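Local structure of putative lipoprotein (Campylobacter jejuni subsp. jejuni, 2G5G) at residues A[23-27]-A[255-259]; A[42-48]-A[241-247]. The protein binds heme as a cofacial pair linked to dimerization, and probably serves in bacterial heme transport as a ChaN-type lipoprotein. All coordinates share one frame; numbering follows the deposited sequence.

Contact 1 (A[23-27]-A[255-259]); sequences DTHTQ and LKDSD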
ATOM      1  N   ASP A  23     -24.020   9.302  28.637  1.00 21.70           N
ATOM      2  CA  ASP A  23     -23.540   8.058  29.220  1.00 21.90           C
ATOM      3  C   ASP A  23     -24.156   6.947  28.340  1.00 21.82           C
ATOM      4  O   ASP A  23     -25.394   6.852  28.235  1.00 22.11           O
ATOM      5  CB  ASP A  23     -24.084   7.988  30.641  1.00 21.25           C
ATOM      6  CG  ASP A  23     -23.635   6.752  31.397  1.00 23.79           C
ATOM      7  OD1 ASP A  23     -23.492   5.677  30.796  1.00 22.61           O
ATOM      8  OD2 ASP A  23     -23.463   6.853  32.619  1.00 26.00           O
ATOM      9  N   THR A  24     -23.340   6.123  27.689  1.00 21.13           N
ATOM     10  CA  THR A  24     -23.920   5.109  26.777  1.00 20.80           C
ATOM     11  C   THR A  24     -24.549   3.898  27.516  1.00 21.10           C
ATOM     12  O   THR A  24     -25.294   3.124  26.913  1.00 21.13           O
ATOM     13  CB  THR A  24     -22.876   4.543  25.782  1.00 20.50           C
ATOM     14  OG1 THR A  24     -21.864   3.853  26.530  1.00 20.32           O
ATOM     15  CG2 THR A  24     -22.288   5.626  24.866  1.00 20.11           C
ATOM     16  N   HIS A  25     -24.240   3.733  28.793  1.00 20.40           N
ATOM     17  CA  HIS A  25     -24.745   2.585  29.538  1.00 22.47           C
ATOM     18  C   HIS A  25     -26.237   2.797  29.870  1.00 23.21           C
ATOM     19  O   HIS A  25     -27.053   1.855  29.808  1.00 24.56           O
ATOM     20  CB  HIS A  25     -23.930   2.384  30.818  1.00 22.01           C
ATOM     21  CG  HIS A  25     -22.469   2.099  30.573  1.00 25.65           C
ATOM     22  ND1 HIS A  25     -21.777   1.125  31.256  1.00 31.38           N
ATOM     23  CD2 HIS A  25     -21.588   2.624  29.688  1.00 26.59           C
ATOM     24  CE1 HIS A  25     -20.526   1.079  30.823  1.00 29.78           C
ATOM     25  NE2 HIS A  25     -20.386   1.984  29.877  1.00 24.37           N
ATOM     26  N   THR A  26     -26.591   4.048  30.155  1.00 23.02           N
ATOM     27  CA  THR A  26     -27.934   4.377  30.609  1.00 22.64           C
ATOM     28  C   THR A  26     -28.652   5.211  29.564  1.00 22.34           C
ATOM     29  O   THR A  26     -29.846   5.405  29.681  1.00 21.98           O
ATOM     30  CB  THR A  26     -27.905   5.232  31.889  1.00 22.44           C
ATOM     31  OG1 THR A  26     -27.072   6.389  31.667  1.00 22.76           O
ATOM     32  CG2 THR A  26     -27.380   4.444  33.100  1.00 21.26           C
ATOM     33  N   GLN A  27     -27.920   5.702  28.568  1.00 22.10           N
ATOM     34  CA  GLN A  27     -28.422   6.698  27.611  1.00 23.00           C
ATOM     35  C   GLN A  27     -28.983   7.946  28.317  1.00 23.77           C
ATOM     36  O   GLN A  27     -29.931   8.591  27.847  1.00 24.21           O
ATOM     37  CB  GLN A  27     -29.477   6.096  26.672  1.00 23.89           C
ATOM     38  CG  GLN A  27     -28.952   4.996  25.804  1.00 22.15           C
ATOM     39  CD  GLN A  27     -30.071   4.349  25.020  1.00 24.26           C
ATOM     40  OE1 GLN A  27     -30.411   4.797  23.936  1.00 26.86           O
ATOM     41  NE2 GLN A  27     -30.629   3.287  25.566  1.00 23.03           N
ATOM     42  N   LEU A 255     -23.906   2.549  20.675  1.00 23.27           N
ATOM     43  CA  LEU A 255     -23.679   2.709  22.104  1.00 23.18           C
ATOM     44  C   LEU A 255     -22.614   1.761  22.657  1.00 22.95           C
ATOM     45  O   LEU A 255     -21.911   2.093  23.597  1.00 22.32           O
ATOM     46  CB  LEU A 255     -24.997   2.532  22.858  1.00 23.19           C
ATOM     47  CG  LEU A 255     -26.117   3.540  22.595  1.00 24.29           C
ATOM     48  CD1 LEU A 255     -27.432   2.984  23.186  1.00 23.77           C
ATOM     49  CD2 LEU A 255     -25.749   4.931  23.146  1.00 25.83           C
ATOM     50  N   LYS A 256     -22.502   0.585  22.060  1.00 22.86           N
ATOM     51  CA  LYS A 256     -21.541  -0.409  22.476  1.00 24.15           C
ATOM     52  C   LYS A 256     -20.084  -0.030  22.205  1.00 22.85           C
ATOM     53  O   LYS A 256     -19.182  -0.715  22.704  1.00 23.35           O
ATOM     54  CB  LYS A 256     -21.834  -1.751  21.787  1.00 24.15           C
ATOM     55  CG  LYS A 256     -23.233  -2.315  22.067  1.00 26.33           C
ATOM     56  CD  LYS A 256     -23.478  -3.692  21.353  1.00 27.91           C
ATOM     57  CE  LYS A 256     -23.630  -3.577  19.791  1.00 31.76           C
ATOM     58  NZ  LYS A 256     -24.639  -2.526  19.307  1.00 30.75           N
ATOM     59  N   ASP A 257     -19.862   0.994  21.380  1.00 21.42           N
ATOM     60  CA  ASP A 257     -18.518   1.405  20.995  1.00 21.93           C
ATOM     61  C   ASP A 257     -17.776   2.136  22.121  1.00 20.85           C
ATOM     62  O   ASP A 257     -16.556   2.229  22.099  1.00 20.61           O
ATOM     63  CB  ASP A 257     -18.566   2.328  19.772  1.00 22.24           C
ATOM     64  CG  ASP A 257     -18.569   1.573  18.470  1.00 22.66           C
ATOM     65  OD1 ASP A 257     -18.137   0.414  18.444  1.00 24.95           O
ATOM     66  OD2 ASP A 257     -19.009   2.154  17.460  1.00 28.18           O
ATOM     67  N   SER A 258     -18.500   2.691  23.083  1.00 19.94           N
ATOM     68  CA  SER A 258     -17.834   3.605  24.015  1.00 19.45           C
ATOM     69  C   SER A 258     -18.634   3.662  25.332  1.00 18.77           C
ATOM     70  O   SER A 258     -19.679   3.038  25.429  1.00 19.11           O
ATOM     71  CB  SER A 258     -17.708   4.976  23.337  1.00 19.00           C
ATOM     72  OG  SER A 258     -18.966   5.632  23.247  1.00 19.78           O
ATOM     73  N   ASP A 259     -18.126   4.373  26.335  1.00 17.61           N
ATOM     74  CA  ASP A 259     -18.826   4.589  27.613  1.00 17.46           C
ATOM     75  C   ASP A 259     -19.524   5.948  27.670  1.00 17.83           C
ATOM     76  O   ASP A 259     -20.514   6.140  28.411  1.00 17.40           O
ATOM     77  CB  ASP A 259     -17.830   4.456  28.773  1.00 16.64           C
ATOM     78  CG  ASP A 259     -17.168   3.085  28.783  1.00 18.99           C
ATOM     79  OD1 ASP A 259     -17.924   2.075  28.917  1.00 18.27           O
ATOM     80  OD2 ASP A 259     -15.928   2.999  28.594  1.00 17.55           O
TER
HETATM   81  O   HOH W   1     -20.506   5.247  31.165  1.00 25.92           O
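The carboxylate of Asp259 takes a hydrogen bond from the ring of His25, with NE2 of His25 2.6 Å from OD1 of Asp259 and the N-H bent modestly off line. OD1 lies almost exactly in the imidazole plane and offers its anti lone pair, the one facing away from OD2; ring and carboxylate planes are turned 41° apart. Thr24, buried beside this pair, meets the same turn through backbone and hydroxyl. Its N donates to Asp259 O at 2.9 Å, standing above the carbonyl plane, and its OG1 donates to Ser258 O at 2.6 Å. OG1 sits between the backbone N and carbonyl carbon (chi1 64°), which brings the hydroxyl to Ser258 and turns the methyl CG2 to the OG of Ser258. Leu255 packs against the threonine: its CD2 lies 3.9 Å from Thr24 CB, while its CD1 lies 3.5 Å from Gln27 CD, the Gln27 and Leu255 side chains crossing at about a right angle.

Further out, Asp23 begins the loop between strands 19-23 and 28-29; its OD1 accepts from His25 N at 2.9 Å, an Asx turn. A water joins the sides, donating to Asp259 O and, weakly, to Asp23 OD1. Asp259 has further partners: OD2 accepts from Val245 N, and OD1 also forms a salt bridge with Lys226. Ser258 OG turns to Tyr260 O.

Asp259 OD1 is thus shared by an imidazole N-H and an ammonium group, with OD2 held by a backbone amide. Such a setting would be expected to favour the ionised carboxylate and to hold the His25 ring in a defined rotation, tying the loop that follows strand 19-23 to the turn leading into strand 260-264.

Contact 2 (A[42-48]-A[241-247]); sequences ADVILLG and KKIVVVN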
ATOM      1  N   ALA A  42     -10.661   6.981  35.967  1.00 19.97           N
ATOM      2  CA  ALA A  42     -10.090   5.957  35.092  1.00 19.31           C
ATOM      3  C   ALA A  42      -8.581   6.031  35.106  1.00 18.68           C
ATOM      4  O   ALA A  42      -8.016   7.080  35.395  1.00 17.86           O
ATOM      5  CB  ALA A  42     -10.631   6.104  33.665  1.00 18.83           C
ATOM      6  N   ASP A  43      -7.924   4.903  34.817  1.00 18.56           N
ATOM      7  CA  ASP A  43      -6.471   4.890  34.594  1.00 18.34           C
ATOM      8  C   ASP A  43      -6.086   5.139  33.134  1.00 17.96           C
ATOM      9  O   ASP A  43      -5.009   5.681  32.847  1.00 17.18           O
ATOM     10  CB  ASP A  43      -5.860   3.544  35.068  1.00 17.56           C
ATOM     11  CG  ASP A  43      -6.189   3.259  36.518  1.00 19.28           C
ATOM     12  OD1 ASP A  43      -5.740   4.059  37.345  1.00 18.42           O
ATOM     13  OD2 ASP A  43      -6.943   2.308  36.822  1.00 19.04           O
ATOM     14  N   VAL A  44      -6.955   4.697  32.240  1.00 17.37           N
ATOM     15  CA  VAL A  44      -6.773   4.846  30.800  1.00 18.38           C
ATOM     16  C   VAL A  44      -8.059   5.449  30.210  1.00 17.72           C
ATOM     17  O   VAL A  44      -9.150   4.888  30.360  1.00 18.26           O
ATOM     18  CB  VAL A  44      -6.528   3.482  30.123  1.00 19.45           C
ATOM     19  CG1 VAL A  44      -6.394   3.655  28.615  1.00 18.70           C
ATOM     20  CG2 VAL A  44      -5.266   2.778  30.737  1.00 19.18           C
ATOM     21  N   ILE A  45      -7.917   6.555  29.519  1.00 17.87           N
ATOM     22  CA  ILE A  45      -9.060   7.199  28.893  1.00 19.46           C
ATOM     23  C   ILE A  45      -8.812   7.121  27.403  1.00 19.25           C
ATOM     24  O   ILE A  45      -7.823   7.660  26.907  1.00 19.33           O
ATOM     25  CB  ILE A  45      -9.214   8.691  29.334  1.00 20.50           C
ATOM     26  CG1 ILE A  45      -9.504   8.780  30.832  1.00 20.77           C
ATOM     27  CG2 ILE A  45     -10.352   9.373  28.546  1.00 20.88           C
ATOM     28  CD1 ILE A  45      -8.965  10.057  31.499  1.00 19.24           C
ATOM     29  N   LEU A  46      -9.676   6.410  26.682  1.00 18.77           N
ATOM     30  CA  LEU A  46      -9.587   6.418  25.225  1.00 19.96           C
ATOM     31  C   LEU A  46     -10.523   7.458  24.610  1.00 19.95           C
ATOM     32  O   LEU A  46     -11.692   7.494  24.963  1.00 21.41           O
ATOM     33  CB  LEU A  46      -9.867   5.044  24.614  1.00 19.39           C
ATOM     34  CG  LEU A  46      -8.949   3.878  24.954  1.00 23.01           C
ATOM     35  CD1 LEU A  46      -9.346   3.350  26.285  1.00 24.05           C
ATOM     36  CD2 LEU A  46      -9.148   2.777  23.906  1.00 24.42           C
ATOM     37  N   LEU A  47      -9.988   8.291  23.713  1.00 18.46           N
ATOM     38  CA  LEU A  47     -10.745   9.381  23.057  1.00 19.27           C
ATOM     39  C   LEU A  47     -10.729   9.127  21.563  1.00 20.22           C
ATOM     40  O   LEU A  47      -9.664   9.232  20.905  1.00 20.00           O
ATOM     41  CB  LEU A  47     -10.071  10.731  23.310  1.00 19.18           C
ATOM     42  CG  LEU A  47     -10.891  11.984  23.627  1.00 22.81           C
ATOM     43  CD1 LEU A  47     -10.128  13.271  23.320  1.00 20.87           C
ATOM     44  CD2 LEU A  47     -12.382  12.035  23.203  1.00 22.14           C
ATOM     45  N   GLY A  48     -11.897   8.756  21.033  1.00 20.56           N
ATOM     46  CA  GLY A  48     -12.040   8.384  19.635  1.00 21.44           C
ATOM     47  C   GLY A  48     -12.459   9.589  18.812  1.00 21.89           C
ATOM     48  O   GLY A  48     -13.346  10.331  19.222  1.00 22.48           O
ATOM     49  N   LYS A 241      -6.398  -2.163  35.289  1.00 19.39           N
ATOM     50  CA  LYS A 241      -6.624  -0.712  35.155  1.00 18.02           C
ATOM     51  C   LYS A 241      -8.070  -0.429  34.847  1.00 18.73           C
ATOM     52  O   LYS A 241      -8.737  -1.208  34.124  1.00 18.31           O
ATOM     53  CB  LYS A 241      -5.753  -0.097  34.047  1.00 18.00           C
ATOM     54  CG  LYS A 241      -4.269   0.052  34.438  1.00 15.20           C
ATOM     55  CD  LYS A 241      -3.505   0.835  33.410  1.00 16.86           C
ATOM     56  CE  LYS A 241      -2.042   1.123  33.859  1.00 15.17           C
ATOM     57  NZ  LYS A 241      -1.429   1.900  32.711  1.00 19.32           N
ATOM     58  N   LYS A 242      -8.567   0.680  35.366  1.00 18.58           N
ATOM     59  CA  LYS A 242      -9.920   1.117  34.993  1.00 19.27           C
ATOM     60  C   LYS A 242      -9.851   1.826  33.658  1.00 18.48           C
ATOM     61  O   LYS A 242      -9.138   2.824  33.506  1.00 17.49           O
ATOM     62  CB  LYS A 242     -10.492   2.047  36.055  1.00 19.27           C
ATOM     63  CG  LYS A 242     -10.672   1.304  37.408  1.00 23.38           C
ATOM     64  CD  LYS A 242     -10.890   2.301  38.531  1.00 28.16           C
ATOM     65  CE  LYS A 242     -10.996   1.586  39.883  1.00 32.36           C
ATOM     66  NZ  LYS A 242      -9.711   0.846  40.204  1.00 33.96           N
ATOM     67  N   ILE A 243     -10.603   1.294  32.698  1.00 18.20           N
ATOM     68  CA  ILE A 243     -10.605   1.770  31.317  1.00 17.63           C
ATOM     69  C   ILE A 243     -11.924   2.499  31.017  1.00 17.91           C
ATOM     70  O   ILE A 243     -13.011   1.963  31.282  1.00 17.56           O
ATOM     71  CB  ILE A 243     -10.505   0.583  30.309  1.00 19.16           C
ATOM     72  CG1 ILE A 243      -9.424  -0.480  30.715  1.00 16.69           C
ATOM     73  CG2 ILE A 243     -10.279   1.120  28.888  1.00 19.28           C
ATOM     74  CD1 ILE A 243      -7.951   0.140  30.944  1.00 14.52           C
ATOM     75  N   VAL A 244     -11.843   3.668  30.389  1.00 16.61           N
ATOM     76  CA  VAL A 244     -13.050   4.407  29.970  1.00 16.98           C
ATOM     77  C   VAL A 244     -12.859   4.919  28.538  1.00 17.33           C
ATOM     78  O   VAL A 244     -11.765   5.381  28.156  1.00 16.89           O
ATOM     79  CB  VAL A 244     -13.448   5.570  30.939  1.00 17.39           C
ATOM     80  CG1 VAL A 244     -12.365   6.667  30.958  1.00 17.00           C
ATOM     81  CG2 VAL A 244     -14.799   6.151  30.541  1.00 16.59           C
ATOM     82  N   VAL A 245     -13.934   4.823  27.761  1.00 16.58           N
ATOM     83  CA  VAL A 245     -13.890   5.139  26.338  1.00 17.74           C
ATOM     84  C   VAL A 245     -14.879   6.248  26.050  1.00 17.49           C
ATOM     85  O   VAL A 245     -16.072   6.142  26.390  1.00 18.25           O
ATOM     86  CB  VAL A 245     -14.211   3.915  25.433  1.00 16.34           C
ATOM     87  CG1 VAL A 245     -14.114   4.319  23.944  1.00 19.21           C
ATOM     88  CG2 VAL A 245     -13.314   2.694  25.772  1.00 17.65           C
ATOM     89  N   VAL A 246     -14.364   7.320  25.464  1.00 16.93           N
ATOM     90  CA  VAL A 246     -15.182   8.467  25.081  1.00 18.30           C
ATOM     91  C   VAL A 246     -15.095   8.633  23.588  1.00 19.59           C
ATOM     92  O   VAL A 246     -13.998   8.829  23.033  1.00 20.27           O
ATOM     93  CB  VAL A 246     -14.710   9.777  25.733  1.00 17.74           C
ATOM     94  CG1 VAL A 246     -15.621  10.981  25.259  1.00 19.29           C
ATOM     95  CG2 VAL A 246     -14.753   9.678  27.258  1.00 18.50           C
ATOM     96  N   ASN A 247     -16.231   8.572  22.907  1.00 20.30           N
ATOM     97  CA  ASN A 247     -16.174   8.669  21.445  1.00 21.82           C
ATOM     98  C   ASN A 247     -16.780   9.995  21.035  1.00 21.63           C
ATOM     99  O   ASN A 247     -17.807  10.410  21.584  1.00 21.41           O
ATOM    100  CB  ASN A 247     -16.898   7.524  20.721  1.00 20.79           C
ATOM    101  CG  ASN A 247     -16.574   7.508  19.203  1.00 24.41           C
ATOM    102  OD1 ASN A 247     -17.432   7.267  18.349  1.00 26.93           O
ATOM    103  ND2 ASN A 247     -15.339   7.802  18.882  1.00 22.56           N
TER
HETATM  104  O   HOH W   2      -2.613   4.411  33.332  1.00 16.52           O
HETATM  105  O   HOH W   3      -7.399   1.635  39.267  1.00 37.25           O
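Lys242 O is gripped by two successive amides where strand 44-48 begins, those of Asp43 and Val44. Asp43 N reaches it at 2.7 Å on an in-plane lone pair, and Val44 N at 3.1 Å, tilted slightly from the carbonyl plane. The aspartate returns the bond: its OD2 accepts from Lys242 N at 2.7 Å through the anti lone pair, nearly straight at 168°. With CG anti to its carbonyl carbon (chi1 -56°), the carboxylate leans across to the lysine backbone. A water links this OD2 to Lys242 NZ, and another bridges Asp43 O to Lys241 NZ, an ammonium that is also held by Leu208 O and His211 O. The aliphatic part of Lys241 lies over Asp43 CB and crosses Val44 at about a right angle, its CD 3.7 Å from Val44 CG2.

From Val44 and Ile243 on, the strands run parallel, their directions 17° apart. Amides of Val244, Leu46, Val246 and Gly48 meet carbonyls of the partner strand, Val246 N to Leu46 O being the shortest of the four at 2.7 Å. On one face, Ile243 bends back so that CD1 meets Val44 CB at 3.7 Å, while its CG2 touches Leu46 CD1; helix 230-236 covers this side through Pro231 and Ile234. On the other face, CG1 of Val244 touches both Ala42 CB, tight at 3.3 Å, and Ile45 CG1. Leu47 CD2 packs beside Val246 CG1 there, with Leu67 and Ile63 of helix 54-73 against Ile45 and Leu47.

The other edge of strand 44-48 bonds to strand 214-220, and strand 243-248 has 260-264 on its far side, so both are interior strands. The reciprocal Asp43-Lys242 bonds continue the pairing beyond the strand starts, giving Lys242 N-H a carboxylate in place of a strand carbonyl.

Overall arrangement
Contacts 1 and 2 sit about 13 Å apart, centre to centre, and meet directly at strand 243-247: Asp259 N lies 2.7 Å from Val245 O, a probable hydrogen bond, and Asp259 OD2 packs 3.5 Å from Val244 CA. Asp259 thus joins the turn of contact 1 to the central parallel pair of contact 2. In the mixed sheet the order runs 19-23, 260-264, 243-248, 44-49; contact 2 lies within the sheet and contact 1 in the loops at its strand ends, their centres about 9 Å and 17 Å from the chain centre. Neither includes heme-pocket residues such as Tyr151 or Leu189, which lie in helices 144-151 and 187-210.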